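Local atomic coordinates of putative aldo/keto reductase (Salmonella enterica subsp. enterica serovar Typhimurium, PDB entry 4R9O), a protein that probably functions as an NADP-dependent oxidoreductase of the aldo/keto reductase family, built on a TIM barrel. Residues D56-Y61 and V84-I89; K80-T85 and Y124-L129. All coordinates share one frame; numbering follows the deposited sequence.

Interaction 1 of 2, residues D56-Y61 and V84-I89; sequences DIYGGY and VTKCGI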
ATOM      1  N   ASP C  56      -0.729  20.373  27.372  1.00 28.56           N
ATOM      2  CA  ASP C  56      -0.843  19.834  28.725  1.00 29.74           C
ATOM      3  C   ASP C  56       0.112  18.642  28.936  1.00 34.23           C
ATOM      4  O   ASP C  56       0.764  18.548  29.974  1.00 27.42           O
ATOM      5  CB  ASP C  56      -2.298  19.450  29.041  1.00 29.21           C
ATOM      6  CG  ASP C  56      -2.871  18.400  28.084  1.00 32.96           C
ATOM      7  OD1 ASP C  56      -2.349  18.232  26.956  1.00 31.05           O
ATOM      8  OD2 ASP C  56      -3.868  17.757  28.478  1.00 35.28           O
ATOM      9  N   ILE C  57       0.238  17.769  27.939  1.00 32.71           N
ATOM     10  CA  ILE C  57       1.010  16.538  28.117  1.00 32.35           C
ATOM     11  C   ILE C  57       2.546  16.683  28.059  1.00 30.51           C
ATOM     12  O   ILE C  57       3.263  15.796  28.538  1.00 31.79           O
ATOM     13  CB  ILE C  57       0.620  15.485  27.061  1.00 31.95           C
ATOM     14  CG1 ILE C  57       0.985  15.980  25.661  1.00 31.16           C
ATOM     15  CG2 ILE C  57      -0.865  15.135  27.152  1.00 28.19           C
ATOM     16  CD1 ILE C  57       1.279  14.850  24.691  1.00 32.81           C
ATOM     17  N   TYR C  58       3.052  17.775  27.482  1.00 26.48           N
ATOM     18  CA  TYR C  58       4.495  17.885  27.207  1.00 29.09           C
ATOM     19  C   TYR C  58       5.337  17.690  28.464  1.00 31.52           C
ATOM     20  O   TYR C  58       4.987  18.175  29.545  1.00 29.70           O
ATOM     21  CB  TYR C  58       4.838  19.240  26.576  1.00 28.49           C
ATOM     22  CG  TYR C  58       4.381  19.415  25.139  1.00 27.38           C
ATOM     23  CD1 TYR C  58       4.092  18.316  24.332  1.00 29.61           C
ATOM     24  CD2 TYR C  58       4.217  20.684  24.600  1.00 27.34           C
ATOM     25  CE1 TYR C  58       3.662  18.484  23.019  1.00 32.15           C
ATOM     26  CE2 TYR C  58       3.800  20.863  23.299  1.00 26.96           C
ATOM     27  CZ  TYR C  58       3.519  19.765  22.512  1.00 31.56           C
ATOM     28  OH  TYR C  58       3.092  19.970  21.217  1.00 31.51           O
ATOM     29  N   GLY C  59       6.432  16.951  28.313  1.00 34.23           N
ATOM     30  CA  GLY C  59       7.378  16.733  29.387  1.00 34.56           C
ATOM     31  C   GLY C  59       6.760  15.964  30.534  1.00 35.92           C
ATOM     32  O   GLY C  59       7.140  16.140  31.690  1.00 35.73           O
ATOM     33  N   GLY C  60       5.799  15.104  30.213  1.00 35.37           N
ATOM     34  CA  GLY C  60       5.131  14.318  31.228  1.00 34.24           C
ATOM     35  C   GLY C  60       4.276  15.192  32.124  1.00 30.60           C
ATOM     36  O   GLY C  60       4.297  15.040  33.345  1.00 31.89           O
ATOM     37  N   TYR C  61       3.528  16.104  31.507  1.00 29.33           N
ATOM     38  CA  TYR C  61       2.667  17.054  32.212  1.00 33.20           C
ATOM     39  C   TYR C  61       3.485  17.975  33.121  1.00 33.60           C
ATOM     40  O   TYR C  61       3.057  18.298  34.227  1.00 36.36           O
ATOM     41  CB  TYR C  61       1.586  16.327  33.040  1.00 30.40           C
ATOM     42  CG  TYR C  61       0.597  15.500  32.222  1.00 30.00           C
ATOM     43  CD1 TYR C  61      -0.576  16.063  31.728  1.00 29.80           C
ATOM     44  CD2 TYR C  61       0.832  14.153  31.963  1.00 31.16           C
ATOM     45  CE1 TYR C  61      -1.490  15.310  30.980  1.00 29.48           C
ATOM     46  CE2 TYR C  61      -0.067  13.393  31.220  1.00 30.81           C
ATOM     47  CZ  TYR C  61      -1.227  13.976  30.739  1.00 31.55           C
ATOM     48  OH  TYR C  61      -2.122  13.222  30.013  1.00 32.85           O
ATOM     49  N   VAL C  84      -0.060  29.620  23.230  1.00 26.84           N
ATOM     50  CA  VAL C  84      -0.881  28.597  22.608  1.00 25.91           C
ATOM     51  C   VAL C  84      -0.677  27.318  23.390  1.00 27.76           C
ATOM     52  O   VAL C  84       0.463  26.925  23.648  1.00 27.01           O
ATOM     53  CB  VAL C  84      -0.504  28.357  21.129  1.00 24.55           C
ATOM     54  CG1 VAL C  84      -1.406  27.261  20.517  1.00 24.30           C
ATOM     55  CG2 VAL C  84      -0.585  29.647  20.307  1.00 29.88           C
ATOM     56  N   THR C  85      -1.765  26.665  23.780  1.00 28.61           N
ATOM     57  CA  THR C  85      -1.624  25.353  24.387  1.00 27.61           C
ATOM     58  C   THR C  85      -2.692  24.390  23.865  1.00 27.36           C
ATOM     59  O   THR C  85      -3.521  24.763  23.026  1.00 27.92           O
ATOM     60  CB  THR C  85      -1.667  25.428  25.927  1.00 28.33           C
ATOM     61  OG1 THR C  85      -1.275  24.159  26.468  1.00 28.33           O
ATOM     62  CG2 THR C  85      -3.054  25.814  26.428  1.00 30.52           C
ATOM     63  N   LYS C  86      -2.637  23.142  24.324  1.00 27.33           N
ATOM     64  CA  LYS C  86      -3.464  22.084  23.753  1.00 28.44           C
ATOM     65  C   LYS C  86      -3.947  21.103  24.797  1.00 30.10           C
ATOM     66  O   LYS C  86      -3.363  20.997  25.871  1.00 29.11           O
ATOM     67  CB  LYS C  86      -2.700  21.293  22.679  1.00 27.21           C
ATOM     68  CG  LYS C  86      -1.742  22.067  21.816  1.00 28.31           C
ATOM     69  CD  LYS C  86      -1.117  21.129  20.788  1.00 30.94           C
ATOM     70  CE  LYS C  86       0.027  21.783  20.038  1.00 30.43           C
ATOM     71  NZ  LYS C  86       1.189  22.080  20.928  1.00 33.38           N
ATOM     72  N   CYS C  87      -5.004  20.370  24.450  1.00 25.31           N
ATOM     73  CA  CYS C  87      -5.492  19.252  25.243  1.00 26.57           C
ATOM     74  C   CYS C  87      -6.120  18.216  24.308  1.00 29.91           C
ATOM     75  O   CYS C  87      -6.348  18.500  23.131  1.00 30.14           O
ATOM     76  CB  CYS C  87      -6.506  19.713  26.291  1.00 27.16           C
ATOM     77  SG  CYS C  87      -8.077  20.308  25.621  1.00 35.70           S
ATOM     78  N   GLY C  88      -6.390  17.021  24.827  1.00 26.84           N
ATOM     79  CA  GLY C  88      -6.996  15.974  24.024  1.00 27.41           C
ATOM     80  C   GLY C  88      -6.280  14.641  24.112  1.00 30.81           C
ATOM     81  O   GLY C  88      -6.877  13.584  23.881  1.00 30.09           O
ATOM     82  N   ILE C  89      -5.003  14.671  24.473  1.00 30.45           N
ATOM     83  CA  ILE C  89      -4.262  13.422  24.619  1.00 30.18           C
ATOM     84  C   ILE C  89      -4.115  13.025  26.095  1.00 30.51           C
ATOM     85  O   ILE C  89      -3.947  13.876  26.974  1.00 29.98           O
ATOM     86  CB  ILE C  89      -2.883  13.525  23.946  1.00 29.58           C
ATOM     87  CG1 ILE C  89      -3.053  13.893  22.463  1.00 30.88           C
ATOM     88  CG2 ILE C  89      -2.109  12.218  24.084  1.00 29.60           C
ATOM     89  CD1 ILE C  89      -1.745  14.115  21.732  1.00 29.55           C
TER
HETATM   90  O   HOH W   1      -3.152  16.975  24.727  1.00 35.29           O
HETATM   91  O   HOH W   2      -4.483  14.256  29.747  1.00 28.42           O
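D56 joins strand 82-90 through its backbone: its N donates to K86 O at 3.1 Å. Its carboxylate carbon CG sits between the backbone N and the carbonyl carbon (chi1 59°), which brings the short acid alongside C87, where OD2 comes within van der Waals range of C87 CB. OD1 comes close to K86 O, but both are acceptors. A water supplies a donor instead, giving a hydrogen to D56 OD1 at 2.7 Å and accepting from I89 N at 3.0 Å; I57 N adds a weak bond to OD1. I57 turns toward the strand and uses one branch: the beta branch lets the CG2 methyl reach I89 CB at 4.1 Å and lie beside I89 O at 3.3 Å. Next, Y58 extends its ring until OH accepts from K86 NZ at 2.9 Å. The lysine chain is extended as far as CE and bends only at its last torsion (chi4 66°), and NZ also bonds H54 O and forms a salt bridge with D53. Y58 is probably the proton donor; with D53, K86 and H131, which packs on K86, the group is consistent with the Asp-Tyr-Lys-His tetrad of aldo/keto reductases. Finally, Y61 OH shares a second water with I89 O, the water donating to I89 O at 2.8 Å; Y61 OH also bonds T91 N, and I57 CA lies over one face of the ring, near its rim.

From a second subunit, P228 packs on I57 and Q227 on Y58, while E224 of that subunit makes a weak hydrogen bond to Y58 OH. Segment 56-61, which follows strand 51-53, lies beside the later half of strand 82-90, whose V84 pairs with strand 51-53, whose C87 rests on helix 106-119, and whose other neighbour is strand 125-130.

Interaction 2 of 2, residues K80-T85 and Y124-L129; sequences KLQIVT and YLDMLL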
ATOM      1  N   LYS C  80       3.417  40.293  26.664  1.00 42.66           N
ATOM      2  CA  LYS C  80       4.228  40.394  25.460  1.00 42.24           C
ATOM      3  C   LYS C  80       4.173  39.115  24.627  1.00 40.15           C
ATOM      4  O   LYS C  80       4.683  39.071  23.508  1.00 38.96           O
ATOM      5  CB  LYS C  80       5.682  40.717  25.822  1.00 42.27           C
ATOM      6  CG  LYS C  80       5.863  41.985  26.647  1.00 47.30           C
ATOM      7  CD  LYS C  80       7.345  42.279  26.862  1.00 49.43           C
ATOM      8  CE  LYS C  80       7.573  43.556  27.676  1.00 54.60           C
ATOM      9  NZ  LYS C  80       7.141  43.418  29.096  1.00 56.00           N
ATOM     10  N   LEU C  81       3.552  38.078  25.180  1.00 37.17           N
ATOM     11  CA  LEU C  81       3.500  36.776  24.527  1.00 33.47           C
ATOM     12  C   LEU C  81       2.102  36.426  24.030  1.00 32.03           C
ATOM     13  O   LEU C  81       1.098  36.872  24.588  1.00 33.03           O
ATOM     14  CB  LEU C  81       3.965  35.677  25.483  1.00 33.40           C
ATOM     15  CG  LEU C  81       5.346  35.778  26.140  1.00 33.89           C
ATOM     16  CD1 LEU C  81       5.385  34.975  27.442  1.00 33.10           C
ATOM     17  CD2 LEU C  81       6.404  35.286  25.172  1.00 34.08           C
ATOM     18  N   GLN C  82       2.043  35.623  22.975  1.00 29.74           N
ATOM     19  CA  GLN C  82       0.813  34.922  22.630  1.00 32.74           C
ATOM     20  C   GLN C  82       1.036  33.463  23.005  1.00 31.93           C
ATOM     21  O   GLN C  82       1.917  32.798  22.457  1.00 32.08           O
ATOM     22  CB  GLN C  82       0.455  35.062  21.148  1.00 33.99           C
ATOM     23  CG  GLN C  82       0.230  36.490  20.689  1.00 32.94           C
ATOM     24  CD  GLN C  82       1.541  37.189  20.419  1.00 34.20           C
ATOM     25  OE1 GLN C  82       1.738  38.349  20.799  1.00 33.62           O
ATOM     26  NE2 GLN C  82       2.460  36.476  19.775  1.00 32.63           N
ATOM     27  N   ILE C  83       0.263  32.979  23.963  1.00 30.63           N
ATOM     28  CA  ILE C  83       0.439  31.623  24.441  1.00 28.90           C
ATOM     29  C   ILE C  83      -0.580  30.671  23.842  1.00 27.75           C
ATOM     30  O   ILE C  83      -1.789  30.886  23.928  1.00 28.49           O
ATOM     31  CB  ILE C  83       0.345  31.535  25.959  1.00 29.60           C
ATOM     32  CG1 ILE C  83       1.359  32.494  26.588  1.00 29.63           C
ATOM     33  CG2 ILE C  83       0.587  30.088  26.397  1.00 27.10           C
ATOM     34  CD1 ILE C  83       1.312  32.528  28.096  1.00 31.75           C
ATOM     35  N   VAL C  84      -0.060  29.620  23.230  1.00 26.84           N
ATOM     36  CA  VAL C  84      -0.881  28.597  22.608  1.00 25.91           C
ATOM     37  C   VAL C  84      -0.677  27.318  23.390  1.00 27.76           C
ATOM     38  O   VAL C  84       0.463  26.925  23.648  1.00 27.01           O
ATOM     39  CB  VAL C  84      -0.504  28.357  21.129  1.00 24.55           C
ATOM     40  CG1 VAL C  84      -1.406  27.261  20.517  1.00 24.30           C
ATOM     41  CG2 VAL C  84      -0.585  29.647  20.307  1.00 29.88           C
ATOM     42  N   THR C  85      -1.765  26.665  23.780  1.00 28.61           N
ATOM     43  CA  THR C  85      -1.624  25.353  24.387  1.00 27.61           C
ATOM     44  C   THR C  85      -2.692  24.390  23.865  1.00 27.36           C
ATOM     45  O   THR C  85      -3.521  24.763  23.026  1.00 27.92           O
ATOM     46  CB  THR C  85      -1.667  25.428  25.927  1.00 28.33           C
ATOM     47  OG1 THR C  85      -1.275  24.159  26.468  1.00 28.33           O
ATOM     48  CG2 THR C  85      -3.054  25.814  26.428  1.00 30.52           C
ATOM     49  N   TYR C 124      -5.481  34.088  31.192  1.00 35.97           N
ATOM     50  CA  TYR C 124      -6.053  33.800  29.876  1.00 33.12           C
ATOM     51  C   TYR C 124      -5.050  33.120  28.953  1.00 30.88           C
ATOM     52  O   TYR C 124      -3.836  33.302  29.092  1.00 31.33           O
ATOM     53  CB  TYR C 124      -6.585  35.079  29.215  1.00 36.62           C
ATOM     54  CG  TYR C 124      -5.505  35.968  28.629  1.00 41.42           C
ATOM     55  CD1 TYR C 124      -5.177  35.904  27.278  1.00 42.34           C
ATOM     56  CD2 TYR C 124      -4.807  36.864  29.432  1.00 44.54           C
ATOM     57  CE1 TYR C 124      -4.181  36.713  26.747  1.00 44.28           C
ATOM     58  CE2 TYR C 124      -3.817  37.670  28.911  1.00 47.20           C
ATOM     59  CZ  TYR C 124      -3.507  37.594  27.570  1.00 46.02           C
ATOM     60  OH  TYR C 124      -2.518  38.402  27.059  1.00 46.97           O
ATOM     61  N   LEU C 125      -5.581  32.329  28.021  1.00 28.82           N
ATOM     62  CA  LEU C 125      -4.802  31.725  26.947  1.00 30.53           C
ATOM     63  C   LEU C 125      -5.173  32.423  25.657  1.00 30.34           C
ATOM     64  O   LEU C 125      -6.340  32.751  25.449  1.00 31.11           O
ATOM     65  CB  LEU C 125      -5.074  30.219  26.817  1.00 27.63           C
ATOM     66  CG  LEU C 125      -5.034  29.333  28.068  1.00 33.10           C
ATOM     67  CD1 LEU C 125      -5.618  27.954  27.756  1.00 33.30           C
ATOM     68  CD2 LEU C 125      -3.626  29.200  28.636  1.00 34.38           C
ATOM     69  N   ASP C 126      -4.190  32.643  24.792  1.00 30.85           N
ATOM     70  CA  ASP C 126      -4.445  33.272  23.503  1.00 29.37           C
ATOM     71  C   ASP C 126      -5.112  32.296  22.555  1.00 28.65           C
ATOM     72  O   ASP C 126      -6.003  32.671  21.806  1.00 29.66           O
ATOM     73  CB  ASP C 126      -3.156  33.809  22.893  1.00 27.44           C
ATOM     74  CG  ASP C 126      -2.554  34.937  23.726  1.00 34.16           C
ATOM     75  OD1 ASP C 126      -2.884  36.110  23.465  1.00 35.52           O
ATOM     76  OD2 ASP C 126      -1.762  34.642  24.644  1.00 34.12           O
ATOM     77  N   MET C 127      -4.682  31.042  22.595  1.00 24.98           N
ATOM     78  CA  MET C 127      -5.316  30.012  21.790  1.00 24.24           C
ATOM     79  C   MET C 127      -5.246  28.624  22.433  1.00 29.28           C
ATOM     80  O   MET C 127      -4.240  28.243  23.024  1.00 26.99           O
ATOM     81  CB  MET C 127      -4.691  29.982  20.379  1.00 24.28           C
ATOM     82  CG  MET C 127      -5.325  28.949  19.441  1.00 28.60           C
ATOM     83  SD  MET C 127      -5.011  29.277  17.683  1.00 38.44           S
ATOM     84  CE  MET C 127      -3.250  28.965  17.562  1.00 40.10           C
ATOM     85  N   LEU C 128      -6.342  27.879  22.318  1.00 28.33           N
ATOM     86  CA  LEU C 128      -6.394  26.497  22.780  1.00 27.78           C
ATOM     87  C   LEU C 128      -6.676  25.570  21.598  1.00 28.29           C
ATOM     88  O   LEU C 128      -7.586  25.828  20.801  1.00 25.81           O
ATOM     89  CB  LEU C 128      -7.462  26.330  23.864  1.00 28.08           C
ATOM     90  CG  LEU C 128      -7.652  24.925  24.451  1.00 31.44           C
ATOM     91  CD1 LEU C 128      -6.443  24.470  25.282  1.00 31.16           C
ATOM     92  CD2 LEU C 128      -8.915  24.859  25.279  1.00 30.19           C
ATOM     93  N   LEU C 129      -5.891  24.501  21.485  1.00 25.05           N
ATOM     94  CA  LEU C 129      -6.040  23.543  20.391  1.00 24.00           C
ATOM     95  C   LEU C 129      -6.514  22.165  20.873  1.00 24.17           C
ATOM     96  O   LEU C 129      -6.167  21.731  21.963  1.00 26.75           O
ATOM     97  CB  LEU C 129      -4.714  23.371  19.646  1.00 24.74           C
ATOM     98  CG  LEU C 129      -3.917  24.580  19.151  1.00 27.06           C
ATOM     99  CD1 LEU C 129      -2.672  24.094  18.399  1.00 28.20           C
ATOM    100  CD2 LEU C 129      -4.771  25.493  18.274  1.00 24.26           C
TER
HETATM  101  O   HOH W   3      -1.646  37.974  24.592  1.00 41.21           O
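With D126 CG anti to its own carbonyl carbon (chi1 -65°), the carboxylate swings over to strand 82-85, and I83 N donates to D126 OD2 at 2.7 Å. The N-H meets this oxygen from above the carboxylate plane, yet the bond is nearly straight, 166° at the hydrogen. An aspartate fits because the chain turns a corner here: its side chain takes the N-H of I83 just before regular strand pairing sets in. OD2 is also held by a salt bridge to R78, and OD1 takes a hydrogen from a water that donates to L81 O and accepts from Y124 OH. Several partners thus fix the acid's rotation.

Beyond the corner the strands run parallel. M127 N gives to I83 O at 3.2 Å, T85 N to M127 O at 3.0 Å, and L129 N to T85 O at 2.8 Å, so T85 is gripped by the neighbouring strand through both its N and its O. The side chains sort onto two faces. On one, V84 and M127 lie side by side; the methionine runs out extended and bends at chi3 (68°), setting CE 3.9 Å from V84 CG1, which also touches L129 CG. On the other, T85 and L128 lie side by side, T85 CG2 to L128 CD1 3.8 Å, and L125 CD1 from before the corner comes within 3.6 Å of T85 CG2. Threonine serves two needs there: its methyl packs against the two leucines while its hydroxyl bonds E64.

These are adjacent strands of the TIM barrel, linked through helix 106-119. That helix covers the T85 and L128 face and also touches L125; the V84 and M127 face looks into the barrel, where F17 of strand 16-23 packs on both residues, and strand 51-53 pairs along the far edge of 82-85.

How the interactions relate
Interactions 1 and 2 share V84 and T85 and follow successive parts of strand 82-90. Both are buried, but they do different work. Interaction 2 is barrel framework: parallel pairing with strand 127-129, mostly apolar side chains on both faces, and one aspartate holding the corner at the entry. Interaction 1 lies further along, where 56-61 is not a strand and offers one direct backbone bond, supplemented by waters and by polar side chains of the probable active site, close to another subunit. The two contacts meet where C87 N probably bonds L129 O and where K86 packs on L128 and L129, joining the framework to the lysine that, by family resemblance, would belong to the tetrad.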